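Local coordinates for uncharacterized conserved protein YiiM (Geobacillus stearothermophilus, PDB 5YHH) that probably uses a molybdenum cofactor bound to its MOSC domain to confer resistance to hydroxylaminopurine, a mutagenic base analogue, at residues L115-Q120 / Y150-Q155; E78-P83 / L134-K139; A178-I183 / K195-H200; P69-V74 / G97-D102; I9-V14 / K33-H38. One frame throughout, in Å; residues are numbered along the deposited sequence.

Contact 1. Residues L115-Q120 / Y150-Q155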
# COMPACT_ATOMS: atom_id res chain seq x y z
N LEU A 115 -4.23 14.10 -6.27
CA LEU A 115 -4.65 13.96 -4.87
C LEU A 115 -5.01 12.51 -4.63
O LEU A 115 -5.82 11.94 -5.38
CB LEU A 115 -5.90 14.74 -4.54
CG LEU A 115 -5.84 16.09 -3.88
CD1 LEU A 115 -7.23 16.75 -4.04
CD2 LEU A 115 -5.41 15.96 -2.41
N VAL A 116 -4.46 11.96 -3.56
CA VAL A 116 -4.63 10.55 -3.24
C VAL A 116 -5.02 10.37 -1.77
O VAL A 116 -4.75 11.24 -0.93
CB VAL A 116 -3.37 9.74 -3.58
CG1 VAL A 116 -3.10 9.75 -5.09
CG2 VAL A 116 -2.14 10.22 -2.78
N GLN A 117 -5.69 9.26 -1.48
CA GLN A 117 -6.19 8.97 -0.14
C GLN A 117 -5.87 7.53 0.21
O GLN A 117 -6.13 6.63 -0.59
CB GLN A 117 -7.71 9.14 -0.06
CG GLN A 117 -8.28 9.01 1.37
CD GLN A 117 -9.78 9.27 1.44
OE1 GLN A 117 -10.56 8.69 0.67
NE2 GLN A 117 -10.19 10.12 2.38
N VAL A 118 -5.39 7.33 1.43
CA VAL A 118 -5.10 5.98 1.95
C VAL A 118 -6.40 5.22 2.14
O VAL A 118 -7.33 5.72 2.76
CB VAL A 118 -4.31 6.05 3.29
CG1 VAL A 118 -4.03 4.64 3.86
CG2 VAL A 118 -2.99 6.80 3.10
N SER A 119 -6.45 4.01 1.58
CA SER A 119 -7.67 3.20 1.54
C SER A 119 -7.64 1.90 2.33
O SER A 119 -8.67 1.44 2.80
CB SER A 119 -7.98 2.84 0.09
OG SER A 119 -6.95 2.06 -0.49
N GLN A 120 -6.45 1.28 2.41
CA GLN A 120 -6.27 0.00 3.09
C GLN A 120 -4.78 -0.37 3.19
O GLN A 120 -3.96 0.10 2.40
CB GLN A 120 -7.00 -1.10 2.31
CG GLN A 120 -6.51 -1.30 0.88
CD GLN A 120 -7.02 -2.62 0.28
OE1 GLN A 120 -8.15 -2.69 -0.10
NE2 GLN A 120 -6.16 -3.66 0.22
N TYR A 150 -2.33 0.91 0.24
CA TYR A 150 -2.80 1.41 -1.03
C TYR A 150 -3.38 2.81 -0.86
O TYR A 150 -3.88 3.15 0.20
CB TYR A 150 -3.93 0.51 -1.54
CG TYR A 150 -3.50 -0.80 -2.10
CD1 TYR A 150 -3.46 -1.94 -1.30
CD2 TYR A 150 -3.24 -0.94 -3.46
CE1 TYR A 150 -3.13 -3.17 -1.83
CE2 TYR A 150 -2.91 -2.17 -4.00
CZ TYR A 150 -2.83 -3.26 -3.18
OH TYR A 150 -2.49 -4.45 -3.71
N PHE A 151 -3.39 3.53 -1.98
CA PHE A 151 -4.17 4.76 -2.15
C PHE A 151 -5.21 4.59 -3.25
O PHE A 151 -4.98 3.92 -4.27
CB PHE A 151 -3.27 5.90 -2.65
CG PHE A 151 -2.14 6.29 -1.75
CD1 PHE A 151 -2.32 7.21 -0.74
CD2 PHE A 151 -0.86 5.79 -1.98
CE1 PHE A 151 -1.24 7.61 0.06
CE2 PHE A 151 0.21 6.19 -1.20
CZ PHE A 151 0.02 7.09 -0.17
N ARG A 152 -6.33 5.28 -3.06
CA ARG A 152 -7.26 5.60 -4.14
C ARG A 152 -6.90 7.00 -4.67
O ARG A 152 -6.27 7.81 -3.96
CB ARG A 152 -8.72 5.56 -3.64
CG ARG A 152 -9.09 6.61 -2.58
CD ARG A 152 -10.63 6.66 -2.37
NE ARG A 152 -11.11 5.36 -1.86
CZ ARG A 152 -11.05 4.96 -0.59
NH1 ARG A 152 -10.59 5.76 0.36
NH2 ARG A 152 -11.50 3.76 -0.27
N VAL A 153 -7.28 7.27 -5.91
CA VAL A 153 -7.00 8.56 -6.51
C VAL A 153 -8.26 9.41 -6.44
O VAL A 153 -9.29 9.07 -7.06
CB VAL A 153 -6.54 8.38 -7.95
CG1 VAL A 153 -6.40 9.75 -8.62
CG2 VAL A 153 -5.23 7.53 -7.97
N LEU A 154 -8.17 10.51 -5.67
CA LEU A 154 -9.27 11.48 -5.54
C LEU A 154 -9.31 12.45 -6.70
O LEU A 154 -10.40 12.84 -7.15
CB LEU A 154 -9.16 12.27 -4.22
CG LEU A 154 -9.18 11.42 -2.94
CD1 LEU A 154 -9.06 12.31 -1.69
CD2 LEU A 154 -10.41 10.50 -2.88
N GLN A 155 -8.13 12.88 -7.15
CA GLN A 155 -8.03 13.73 -8.34
C GLN A 155 -6.84 13.24 -9.17
O GLN A 155 -5.72 13.05 -8.68
CB GLN A 155 -7.96 15.24 -7.98
CG GLN A 155 -7.10 16.10 -9.00
CD GLN A 155 -6.89 17.59 -8.62
OE1 GLN A 155 -7.83 18.37 -8.61
NE2 GLN A 155 -5.63 17.97 -8.35

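Contact 2. Residues E78-P83 / L134-K139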
# COMPACT_ATOMS: atom_id res chain seq x y z
N GLU A 78 18.95 -7.10 5.54
CA GLU A 78 19.56 -7.69 6.74
C GLU A 78 19.01 -9.08 7.03
O GLU A 78 19.74 -10.00 7.40
CB GLU A 78 19.32 -6.77 7.91
CG GLU A 78 20.16 -5.49 7.81
CD GLU A 78 19.77 -4.43 8.80
OE1 GLU A 78 18.70 -4.57 9.44
OE2 GLU A 78 20.53 -3.46 8.94
N ARG A 79 17.70 -9.25 6.86
CA ARG A 79 17.11 -10.59 7.10
C ARG A 79 17.55 -11.61 6.06
O ARG A 79 17.84 -12.76 6.42
CB ARG A 79 15.59 -10.55 7.09
CG ARG A 79 15.02 -11.95 7.32
CD ARG A 79 13.57 -12.16 7.00
NE ARG A 79 12.71 -12.01 8.16
CZ ARG A 79 11.82 -12.87 8.65
NH1 ARG A 79 11.59 -14.09 8.17
NH2 ARG A 79 11.12 -12.47 9.69
N TYR A 80 17.56 -11.24 4.79
CA TYR A 80 17.80 -12.24 3.73
C TYR A 80 19.17 -12.21 3.06
O TYR A 80 19.47 -13.11 2.25
CB TYR A 80 16.70 -12.18 2.66
CG TYR A 80 15.35 -12.57 3.17
CD1 TYR A 80 15.07 -13.90 3.50
CD2 TYR A 80 14.35 -11.63 3.31
CE1 TYR A 80 13.81 -14.27 3.97
CE2 TYR A 80 13.10 -11.99 3.79
CZ TYR A 80 12.82 -13.30 4.10
OH TYR A 80 11.57 -13.63 4.58
N GLY A 81 20.00 -11.23 3.39
CA GLY A 81 21.36 -11.17 2.85
C GLY A 81 21.44 -10.94 1.34
O GLY A 81 22.29 -11.49 0.63
N ARG A 82 20.57 -10.10 0.82
CA ARG A 82 20.56 -9.81 -0.61
C ARG A 82 19.91 -8.44 -0.78
O ARG A 82 19.20 -8.00 0.12
CB ARG A 82 19.74 -10.88 -1.33
CG ARG A 82 18.27 -10.74 -1.06
CD ARG A 82 17.44 -11.64 -1.94
NE ARG A 82 17.57 -13.04 -1.56
CZ ARG A 82 16.81 -14.02 -2.07
NH1 ARG A 82 15.91 -13.74 -3.02
NH2 ARG A 82 16.98 -15.27 -1.66
N PRO A 83 20.11 -7.80 -1.95
CA PRO A 83 19.54 -6.45 -2.11
C PRO A 83 18.03 -6.41 -2.26
O PRO A 83 17.45 -7.33 -2.85
CB PRO A 83 20.17 -5.92 -3.41
CG PRO A 83 21.16 -6.93 -3.85
CD PRO A 83 21.02 -8.18 -3.04
N LEU A 134 11.21 -16.76 -1.95
CA LEU A 134 11.27 -16.75 -0.50
C LEU A 134 9.92 -17.16 0.06
O LEU A 134 9.04 -16.33 0.27
CB LEU A 134 11.66 -15.36 -0.01
CG LEU A 134 13.12 -14.93 -0.24
CD1 LEU A 134 13.27 -13.43 0.14
CD2 LEU A 134 14.11 -15.82 0.50
N PRO A 135 9.73 -18.47 0.29
CA PRO A 135 8.40 -18.88 0.76
C PRO A 135 7.95 -18.30 2.10
O PRO A 135 6.74 -18.29 2.38
CB PRO A 135 8.52 -20.43 0.89
CG PRO A 135 9.81 -20.82 0.32
CD PRO A 135 10.63 -19.60 0.00
N ASP A 136 8.88 -17.85 2.94
CA ASP A 136 8.46 -17.33 4.24
C ASP A 136 8.22 -15.82 4.21
O ASP A 136 7.85 -15.25 5.22
CB ASP A 136 9.40 -17.73 5.37
CG ASP A 136 10.67 -16.88 5.41
OD1 ASP A 136 11.05 -16.27 4.40
OD2 ASP A 136 11.31 -16.86 6.48
N LEU A 137 8.44 -15.17 3.07
CA LEU A 137 8.28 -13.71 2.98
C LEU A 137 6.84 -13.18 3.32
O LEU A 137 6.69 -12.22 4.09
CB LEU A 137 8.79 -13.20 1.62
CG LEU A 137 8.74 -11.70 1.35
CD1 LEU A 137 9.38 -10.96 2.53
CD2 LEU A 137 9.37 -11.33 0.00
N PRO A 138 5.77 -13.82 2.80
CA PRO A 138 4.44 -13.32 3.21
C PRO A 138 4.20 -13.43 4.75
O PRO A 138 3.67 -12.50 5.37
CB PRO A 138 3.46 -14.24 2.41
CG PRO A 138 4.23 -14.65 1.18
CD PRO A 138 5.70 -14.74 1.64
N LYS A 139 4.60 -14.54 5.36
CA LYS A 139 4.51 -14.68 6.79
C LYS A 139 5.32 -13.60 7.50
O LYS A 139 4.83 -12.95 8.41
CB LYS A 139 5.02 -16.07 7.22
CG LYS A 139 4.94 -16.34 8.71
CD LYS A 139 5.48 -17.79 9.03
CE LYS A 139 7.01 -17.81 9.03
NZ LYS A 139 7.63 -19.19 8.90
O HOH W 1 13.64 -15.56 7.21

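Contact 3. Residues A178-I183 / K195-H200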
# COMPACT_ATOMS: atom_id res chain seq x y z
N ALA A 178 -0.59 0.56 10.71
CA ALA A 178 -0.06 -0.43 11.67
C ALA A 178 -1.14 -0.94 12.59
O ALA A 178 -1.22 -2.14 12.84
CB ALA A 178 1.13 0.12 12.50
N TYR A 179 -1.95 -0.02 13.13
CA TYR A 179 -3.08 -0.36 14.00
C TYR A 179 -4.06 -1.26 13.28
O TYR A 179 -4.50 -2.25 13.83
CB TYR A 179 -3.79 0.91 14.51
CG TYR A 179 -5.05 0.66 15.29
CD1 TYR A 179 -5.01 0.23 16.62
CD2 TYR A 179 -6.31 0.85 14.70
CE1 TYR A 179 -6.17 -0.00 17.33
CE2 TYR A 179 -7.48 0.61 15.40
CZ TYR A 179 -7.41 0.19 16.71
OH TYR A 179 -8.57 -0.04 17.39
N ILE A 180 -4.42 -0.89 12.04
CA ILE A 180 -5.42 -1.65 11.30
C ILE A 180 -4.91 -3.07 10.98
O ILE A 180 -5.63 -4.04 11.16
CB ILE A 180 -5.90 -0.92 10.03
CG1 ILE A 180 -6.66 0.38 10.42
CG2 ILE A 180 -6.81 -1.82 9.26
CD1 ILE A 180 -6.85 1.41 9.30
N ASN A 181 -3.65 -3.21 10.58
CA ASN A 181 -3.08 -4.54 10.38
C ASN A 181 -3.11 -5.35 11.68
O ASN A 181 -3.35 -6.56 11.68
CB ASN A 181 -1.62 -4.46 9.91
CG ASN A 181 -1.47 -4.33 8.41
OD1 ASN A 181 -2.33 -4.77 7.65
ND2 ASN A 181 -0.36 -3.79 7.98
N HIS A 182 -2.81 -4.69 12.78
CA HIS A 182 -2.74 -5.36 14.05
C HIS A 182 -4.11 -5.95 14.43
O HIS A 182 -4.16 -7.11 14.85
CB HIS A 182 -2.19 -4.44 15.14
CG HIS A 182 -2.20 -5.08 16.49
ND1 HIS A 182 -1.23 -5.98 16.88
CD2 HIS A 182 -3.10 -5.03 17.50
CE1 HIS A 182 -1.51 -6.41 18.09
NE2 HIS A 182 -2.64 -5.85 18.49
N ILE A 183 -5.19 -5.18 14.27
CA ILE A 183 -6.56 -5.65 14.53
C ILE A 183 -6.92 -6.81 13.62
O ILE A 183 -7.43 -7.82 14.06
CB ILE A 183 -7.63 -4.53 14.33
CG1 ILE A 183 -7.36 -3.32 15.24
CG2 ILE A 183 -9.05 -5.06 14.60
CD1 ILE A 183 -7.32 -3.66 16.71
N LYS A 195 -15.63 -2.71 14.48
CA LYS A 195 -16.77 -1.84 14.14
C LYS A 195 -16.27 -0.43 13.79
O LYS A 195 -16.70 0.16 12.80
CB LYS A 195 -17.80 -1.76 15.27
CG LYS A 195 -19.17 -1.19 14.83
CD LYS A 195 -20.25 -1.31 15.91
CE LYS A 195 -21.60 -1.75 15.32
NZ LYS A 195 -22.77 -1.59 16.24
N GLN A 196 -15.34 0.08 14.59
CA GLN A 196 -14.78 1.42 14.38
C GLN A 196 -14.04 1.56 13.03
O GLN A 196 -14.24 2.53 12.30
CB GLN A 196 -13.82 1.74 15.51
CG GLN A 196 -13.00 2.99 15.27
CD GLN A 196 -11.86 3.10 16.25
OE1 GLN A 196 -11.79 4.07 17.00
NE2 GLN A 196 -10.96 2.10 16.27
N ILE A 197 -13.19 0.60 12.71
CA ILE A 197 -12.47 0.62 11.45
C ILE A 197 -13.44 0.42 10.27
O ILE A 197 -13.35 1.13 9.27
CB ILE A 197 -11.34 -0.44 11.41
CG1 ILE A 197 -10.27 -0.13 12.48
CG2 ILE A 197 -10.74 -0.48 10.04
CD1 ILE A 197 -9.33 -1.32 12.84
N ALA A 198 -14.35 -0.53 10.40
CA ALA A 198 -15.38 -0.76 9.39
C ALA A 198 -16.26 0.47 9.15
O ALA A 198 -16.80 0.63 8.06
CB ALA A 198 -16.24 -1.95 9.78
N SER A 199 -16.39 1.32 10.17
CA SER A 199 -17.20 2.54 10.10
C SER A 199 -16.53 3.67 9.35
O SER A 199 -17.21 4.63 8.95
CB SER A 199 -17.51 3.03 11.51
OG SER A 199 -18.44 2.15 12.11
N HIS A 200 -15.21 3.57 9.16
CA HIS A 200 -14.49 4.60 8.45
C HIS A 200 -14.88 4.70 6.97
O HIS A 200 -14.72 3.75 6.21
CB HIS A 200 -12.98 4.41 8.58
CG HIS A 200 -12.23 5.70 8.47
ND1 HIS A 200 -12.23 6.46 7.32
CD2 HIS A 200 -11.50 6.38 9.38
CE1 HIS A 200 -11.50 7.55 7.53
NE2 HIS A 200 -11.05 7.52 8.76

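Contact 4. Residues P69-V74 / G97-D102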
# COMPACT_ATOMS: atom_id res chain seq x y z
N PRO A 69 7.14 1.46 1.87
CA PRO A 69 8.19 2.24 2.49
C PRO A 69 9.58 1.72 2.18
O PRO A 69 9.90 0.60 2.58
CB PRO A 69 7.89 2.10 3.99
CG PRO A 69 6.40 1.78 4.04
CD PRO A 69 6.20 0.91 2.87
N SER A 70 10.40 2.52 1.51
CA SER A 70 11.79 2.12 1.21
C SER A 70 12.58 1.78 2.49
O SER A 70 13.54 0.95 2.47
CB SER A 70 12.52 3.20 0.40
OG SER A 70 12.65 4.44 1.12
N GLU A 71 12.21 2.40 3.61
CA GLU A 71 12.92 2.17 4.87
C GLU A 71 13.00 0.68 5.16
O GLU A 71 13.99 0.22 5.69
CB GLU A 71 12.27 2.91 6.05
CG GLU A 71 12.42 4.44 6.02
CD GLU A 71 11.33 5.14 5.20
OE1 GLU A 71 10.62 4.46 4.43
OE2 GLU A 71 11.21 6.40 5.30
N HIS A 72 11.95 -0.06 4.82
CA HIS A 72 11.90 -1.48 5.17
C HIS A 72 12.89 -2.32 4.38
O HIS A 72 13.25 -3.42 4.81
CB HIS A 72 10.48 -2.02 4.95
CG HIS A 72 9.47 -1.37 5.82
ND1 HIS A 72 9.78 -0.87 7.08
CD2 HIS A 72 8.16 -1.11 5.62
CE1 HIS A 72 8.68 -0.35 7.61
NE2 HIS A 72 7.69 -0.48 6.75
N PHE A 73 13.31 -1.83 3.21
CA PHE A 73 14.32 -2.55 2.42
C PHE A 73 15.59 -2.87 3.23
O PHE A 73 16.21 -3.91 3.01
CB PHE A 73 14.73 -1.74 1.21
CG PHE A 73 13.62 -1.51 0.20
CD1 PHE A 73 12.50 -2.35 0.14
CD2 PHE A 73 13.73 -0.48 -0.73
CE1 PHE A 73 11.49 -2.14 -0.82
CE2 PHE A 73 12.74 -0.27 -1.66
CZ PHE A 73 11.62 -1.11 -1.70
N VAL A 74 15.96 -1.97 4.13
CA VAL A 74 17.11 -2.17 5.00
C VAL A 74 16.92 -3.41 5.85
O VAL A 74 17.84 -4.25 5.92
CB VAL A 74 17.40 -0.92 5.88
CG1 VAL A 74 18.51 -1.20 6.92
CG2 VAL A 74 17.82 0.21 5.02
N GLY A 97 9.95 8.42 4.08
CA GLY A 97 9.37 9.23 5.15
C GLY A 97 7.95 8.90 5.59
O GLY A 97 7.37 9.65 6.38
N LEU A 98 7.36 7.83 5.06
CA LEU A 98 5.98 7.45 5.41
C LEU A 98 5.94 5.95 5.65
O LEU A 98 5.99 5.16 4.70
CB LEU A 98 5.01 7.83 4.30
CG LEU A 98 4.77 9.34 4.06
CD1 LEU A 98 4.48 9.64 2.61
CD2 LEU A 98 3.63 9.88 4.93
N THR A 99 5.89 5.57 6.93
CA THR A 99 5.75 4.17 7.33
C THR A 99 4.32 3.89 7.86
O THR A 99 3.52 4.81 8.07
CB THR A 99 6.76 3.78 8.41
OG1 THR A 99 6.44 4.52 9.59
CG2 THR A 99 8.20 4.05 7.99
N GLU A 100 4.03 2.61 8.10
CA GLU A 100 2.69 2.16 8.52
C GLU A 100 2.26 2.74 9.88
O GLU A 100 1.08 2.83 10.17
CB GLU A 100 2.64 0.63 8.57
CG GLU A 100 2.85 -0.06 7.21
CD GLU A 100 4.35 -0.24 6.85
OE1 GLU A 100 5.23 0.29 7.58
OE2 GLU A 100 4.64 -0.89 5.81
N ASP A 101 3.23 3.15 10.71
CA ASP A 101 2.94 3.75 12.02
C ASP A 101 2.49 5.20 11.91
O ASP A 101 1.81 5.70 12.79
CB ASP A 101 4.19 3.73 12.93
CG ASP A 101 4.54 2.36 13.44
OD1 ASP A 101 3.65 1.58 13.87
OD2 ASP A 101 5.75 2.07 13.45
N ASP A 102 2.89 5.88 10.83
CA ASP A 102 2.65 7.31 10.66
C ASP A 102 1.50 7.59 9.68
O ASP A 102 0.97 8.69 9.70
CB ASP A 102 3.86 7.99 10.05
CG ASP A 102 5.12 7.81 10.87
OD1 ASP A 102 5.03 7.84 12.14
OD2 ASP A 102 6.19 7.64 10.22
O HOH W 2 8.33 5.72 3.26

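Contact 5. Residues I9-V14 / K33-H38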
# COMPACT_ATOMS: atom_id res chain seq x y z
N ILE A 9 7.86 10.36 -2.96
CA ILE A 9 7.89 9.19 -3.83
C ILE A 9 9.31 9.12 -4.37
O ILE A 9 9.67 9.87 -5.27
CB ILE A 9 6.87 9.32 -5.02
CG1 ILE A 9 5.47 9.58 -4.49
CG2 ILE A 9 6.86 8.06 -5.90
CD1 ILE A 9 4.39 10.07 -5.57
N VAL A 10 10.15 8.23 -3.84
CA VAL A 10 11.53 8.19 -4.33
C VAL A 10 11.61 7.46 -5.65
O VAL A 10 12.46 7.78 -6.47
CB VAL A 10 12.60 7.63 -3.36
CG1 VAL A 10 13.05 8.70 -2.38
CG2 VAL A 10 12.19 6.31 -2.70
N SER A 11 10.65 6.58 -5.93
CA SER A 11 10.64 5.87 -7.19
C SER A 11 9.24 5.56 -7.63
O SER A 11 8.40 5.21 -6.81
CB SER A 11 11.48 4.58 -7.12
OG SER A 11 11.63 4.02 -8.42
N ILE A 12 8.99 5.76 -8.91
CA ILE A 12 7.76 5.35 -9.53
C ILE A 12 8.16 4.18 -10.39
O ILE A 12 9.07 4.29 -11.20
CB ILE A 12 7.14 6.44 -10.44
CG1 ILE A 12 6.85 7.75 -9.67
CG2 ILE A 12 5.89 5.94 -11.13
CD1 ILE A 12 6.59 8.96 -10.67
N ASN A 13 7.47 3.06 -10.20
CA ASN A 13 7.81 1.82 -10.85
C ASN A 13 6.66 1.37 -11.74
O ASN A 13 5.53 1.39 -11.30
CB ASN A 13 8.10 0.77 -9.77
CG ASN A 13 9.04 1.32 -8.69
OD1 ASN A 13 10.11 1.84 -9.00
ND2 ASN A 13 8.63 1.24 -7.43
N VAL A 14 6.97 0.95 -12.96
CA VAL A 14 5.93 0.56 -13.90
C VAL A 14 6.12 -0.88 -14.39
O VAL A 14 7.25 -1.31 -14.70
CB VAL A 14 5.89 1.55 -15.08
CG1 VAL A 14 4.98 1.01 -16.22
CG2 VAL A 14 5.39 2.91 -14.60
N LYS A 33 7.77 -4.62 -11.59
CA LYS A 33 7.70 -3.23 -12.02
C LYS A 33 9.11 -2.65 -11.99
O LYS A 33 9.89 -2.96 -11.09
CB LYS A 33 6.77 -2.43 -11.11
CG LYS A 33 5.35 -2.95 -11.09
CD LYS A 33 4.48 -2.10 -10.22
CE LYS A 33 3.04 -2.51 -10.31
NZ LYS A 33 2.87 -3.85 -9.74
N THR A 34 9.44 -1.81 -12.97
CA THR A 34 10.78 -1.22 -13.13
C THR A 34 10.68 0.28 -12.85
O THR A 34 9.75 0.92 -13.36
CB THR A 34 11.27 -1.42 -14.58
OG1 THR A 34 11.03 -2.77 -14.97
CG2 THR A 34 12.78 -1.11 -14.70
N PRO A 35 11.64 0.83 -12.08
CA PRO A 35 11.75 2.28 -11.88
C PRO A 35 11.83 3.03 -13.21
O PRO A 35 12.59 2.61 -14.08
CB PRO A 35 13.07 2.45 -11.12
CG PRO A 35 13.25 1.16 -10.38
CD PRO A 35 12.61 0.08 -11.25
N VAL A 36 11.05 4.10 -13.37
CA VAL A 36 11.13 4.94 -14.58
C VAL A 36 11.67 6.33 -14.23
O VAL A 36 11.63 6.73 -13.07
CB VAL A 36 9.75 5.06 -15.26
CG1 VAL A 36 9.23 3.67 -15.67
CG2 VAL A 36 8.75 5.78 -14.33
N ALA A 37 12.19 7.05 -15.23
CA ALA A 37 12.82 8.35 -15.02
C ALA A 37 12.05 9.44 -15.71
O ALA A 37 12.65 10.38 -16.21
CB ALA A 37 14.24 8.34 -15.57
N HIS A 38 10.73 9.32 -15.79
CA HIS A 38 9.96 10.32 -16.52
C HIS A 38 8.61 10.52 -15.83
O HIS A 38 8.24 9.74 -14.96
CB HIS A 38 9.78 9.89 -17.98
CG HIS A 38 9.23 8.51 -18.15
ND1 HIS A 38 7.90 8.21 -17.92
CD2 HIS A 38 9.82 7.36 -18.54
CE1 HIS A 38 7.70 6.92 -18.14
NE2 HIS A 38 8.85 6.38 -18.52
O HOH W 3 11.57 6.22 -10.42

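Contact 1. Residues L115-Q120 / Y150-Q155
Arg-152 and Gln-117 face each other as an antiparallel hydrogen-bonded pair, their side chains lying alongside one another on the sheet face they share with Leu-115. From CB, which lies near Gln-117 O, the arginine chain runs to CG, 3.8 Å from Gln-117 CB, and CD passes near the amide oxygen of the same glutamine. A bend at chi3 (62°) swings the guanidinium back toward strand 115-120. There NH1 donates to Gln-117 OE1 at 2.9 Å, from above the carbonyl plane, with the two flat groups almost perpendicular at 84°. Ser-119 CB lies over one guanidinium face, toward its rim, 3.7 Å from NH2; beyond the pair, NH1 also reaches Ala-202 O and NH2 forms a salt bridge with Asp-62. On the other, buried side of the sheet Val-116 CG2 makes a CH-pi contact 4.1 Å from the Phe-151 ring centroid; valine, compact and favoured in strands, fits a methyl against the flat ring. At the far end Leu-115 O accepts from both Leu-154 N and Gln-155 N, a classic beta bulge. With polar partners on several sides, the guanidinium is held in a fixed rotation, and its positive charge is probably balanced chiefly by Asp-62.

Contact 2. Residues E78-P83 / L134-K139
Asp-136 receives two side chains from the end of helix 71-80, one on each carboxylate oxygen. Tyr-80 OH donates to Asp-136 OD1 at 2.7 Å, meeting it from above the carboxylate plane. Arg-79 NH1 forms a long salt bridge of 3.3 Å to Asp-136 OD2, which lies at the edge of the guanidinium; a water accepts from NH1 and donates to OD2, closing a second path between them. The aspartate can serve both because its CG stands between the backbone N and the carbonyl carbon (chi1 79°), turning the carboxylate toward the helix. Apolar packing on the tyrosine ring adds to this. Leu-134, running antiparallel to the tyrosine side chain, sets CD1 over the ring centre, 3.6 Å from the centroid and 5° off the normal, a CH-pi contact. Arg-79 CD lies over the opposite face, toward its rim, so the ring is sandwiched between aliphatic carbons while its hydroxyl reaches a charge. The other leucine methyl, Leu-134 CD2, lies 3.6 Å from Arg-82 NH2, and the guanidinium of Arg-82 also bonds His-132 O. The C-terminal end of helix 71-80 is thus joined to the type I beta turn, Leu-134 to Leu-137, that leads into helix 137-144.

Contact 3. Residues A178-I183 / K195-H200
Helices 178-183 and 195-199 run at 127° to each other, and their axes come no closer than 11.3 Å, so side chains rather than backbones bridge the gap. The nearest alpha carbons, those of Ile-180 and Ile-197, are 7.4 Å apart. Ile-197 carries the contact: its CG1 is anti to the carbonyl carbon (chi1 -64°) and the extended chi2 drives CD1 into the hollow formed by three residues of the facing helix. This methyl lies 3.7 Å from Ile-183 CG1, 3.7 Å from Tyr-179 CE2 and 4.0 Å from Ile-180 CG1. The rigid, branched apolar chain of isoleucine, with CG1 and CD1 extended, fills the hollow with a single methyl. Ile-183 CG1 also lies over one face of the Tyr-179 ring, bracing it from within its own helix. Toward the surface, Gln-196 crosses Tyr-179 at about a right angle, its NE2 3.4 Å from the tyrosine OH. Helix 205-213 closes the bundle, with Trp-207 against Ile-180 and Phe-211 against Ile-197, while Pro-121 of strand 114-121 meets Ile-180.

Contact 4. Residues P69-V74 / G97-D102
Two carboxylates carry the polar bonds between Glu-71 and His-72, at the start of helix 71-80, and the loop 97-102. Glu-71 OE2 accepts from Gly-97 N at 2.7 Å through its syn lone pair, and the bend of the glutamate at chi2 (86°) folds the acid back toward this backbone N-H. Its other oxygen, OE1, takes a hydrogen from a water that in turn accepts from Leu-98 N, so one glutamate serves two successive amides, one directly and one through solvent. Gly-97 has a positive phi, which glycine tolerates easily. The second bond is a His-carboxylate pair: His-72 NE2 donates to Glu-100 OE1 at 2.7 Å, again by the syn lone pair, and the oxygen lies 5° from the ring plane. Ring and carboxylate are nearly coplanar, 18° apart, and the bond helps hold the two flat groups in one plane.

Strands 65-69 and 93-96, parallel neighbours in the sheet, and helix 71-80 between them make a beta-alpha-beta crossover of the MOSC domain; the loop 97-102 follows its second strand. Glu-100 OE2 is bonded in addition by Gly-148 N, so this buried acid has polar partners at both oxygens.

Van der Waals contact comes chiefly from the Pro-69 ring, whose CG is 3.5 Å from Leu-98 O and 3.7 Å from Glu-100 OE2. Thr-99 CG2 approaches the histidine more loosely, 4.4 Å from His-72 CE1.

Contact 5. Residues I9-V14 / K33-H38
The beta hairpin of strands 8-19 and 27-35 forms one margin of the large mixed sheet, and Asn-13 and Pro-35 meet across it as a non-hydrogen-bonded pair. Asn-13 OD1 lies 3.3 Å from Pro-35 CA and 3.5 Å from Pro-35 CG. The same oxygen accepts from Ser-11 OG at 2.7 Å, an OG that also touches Pro-35 CB at 3.4 Å; chi1 of Ser-11 (-171°) sets the hydroxyl opposite its own backbone N and toward the asparagine. In such a pair the proline N does not face the partner strand, and 27-35 is outermost in this sheet, so the missing N-H costs no bond in the hairpin. Strand 8-19 pairs on its inner side with 93-96, and Asn-13 ND2 bonds Thr-94 and Glu-91 on that side. Val-14 and Thr-34 form the adjacent hydrogen-bonded pair, with Val-14 N to Thr-34 O and Thr-34 N to Val-14 O both 2.8 Å. Past the proline, Val-36 N donates to Ile-12 O at 2.9 Å, and Val-36 CG1 packs 4.0 Å from Val-14 CB.

In the fold
Along the chain contact 5 comes first, contacts 4 and 2 then interleave, contact 1 overlaps contact 2 in turn, and contact 3 closes the series. Contacts 1 and 5 belong to the same mixed sheet, their centres 18 Å apart, with strands 93-96 and 65-69 lying between their strand pairs. Helix 71-80 gives its start to contact 4 and its end to contact 2, centres 17 Å apart. Contact 3 lies in the C-terminal three-helix region, 30 Å from contact 5 between centres and across the chain's centre from it; it touches contact 4, where Ala-178 N probably bonds Glu-100 O. The MOSC domain and the helical appendage are thereby joined directly.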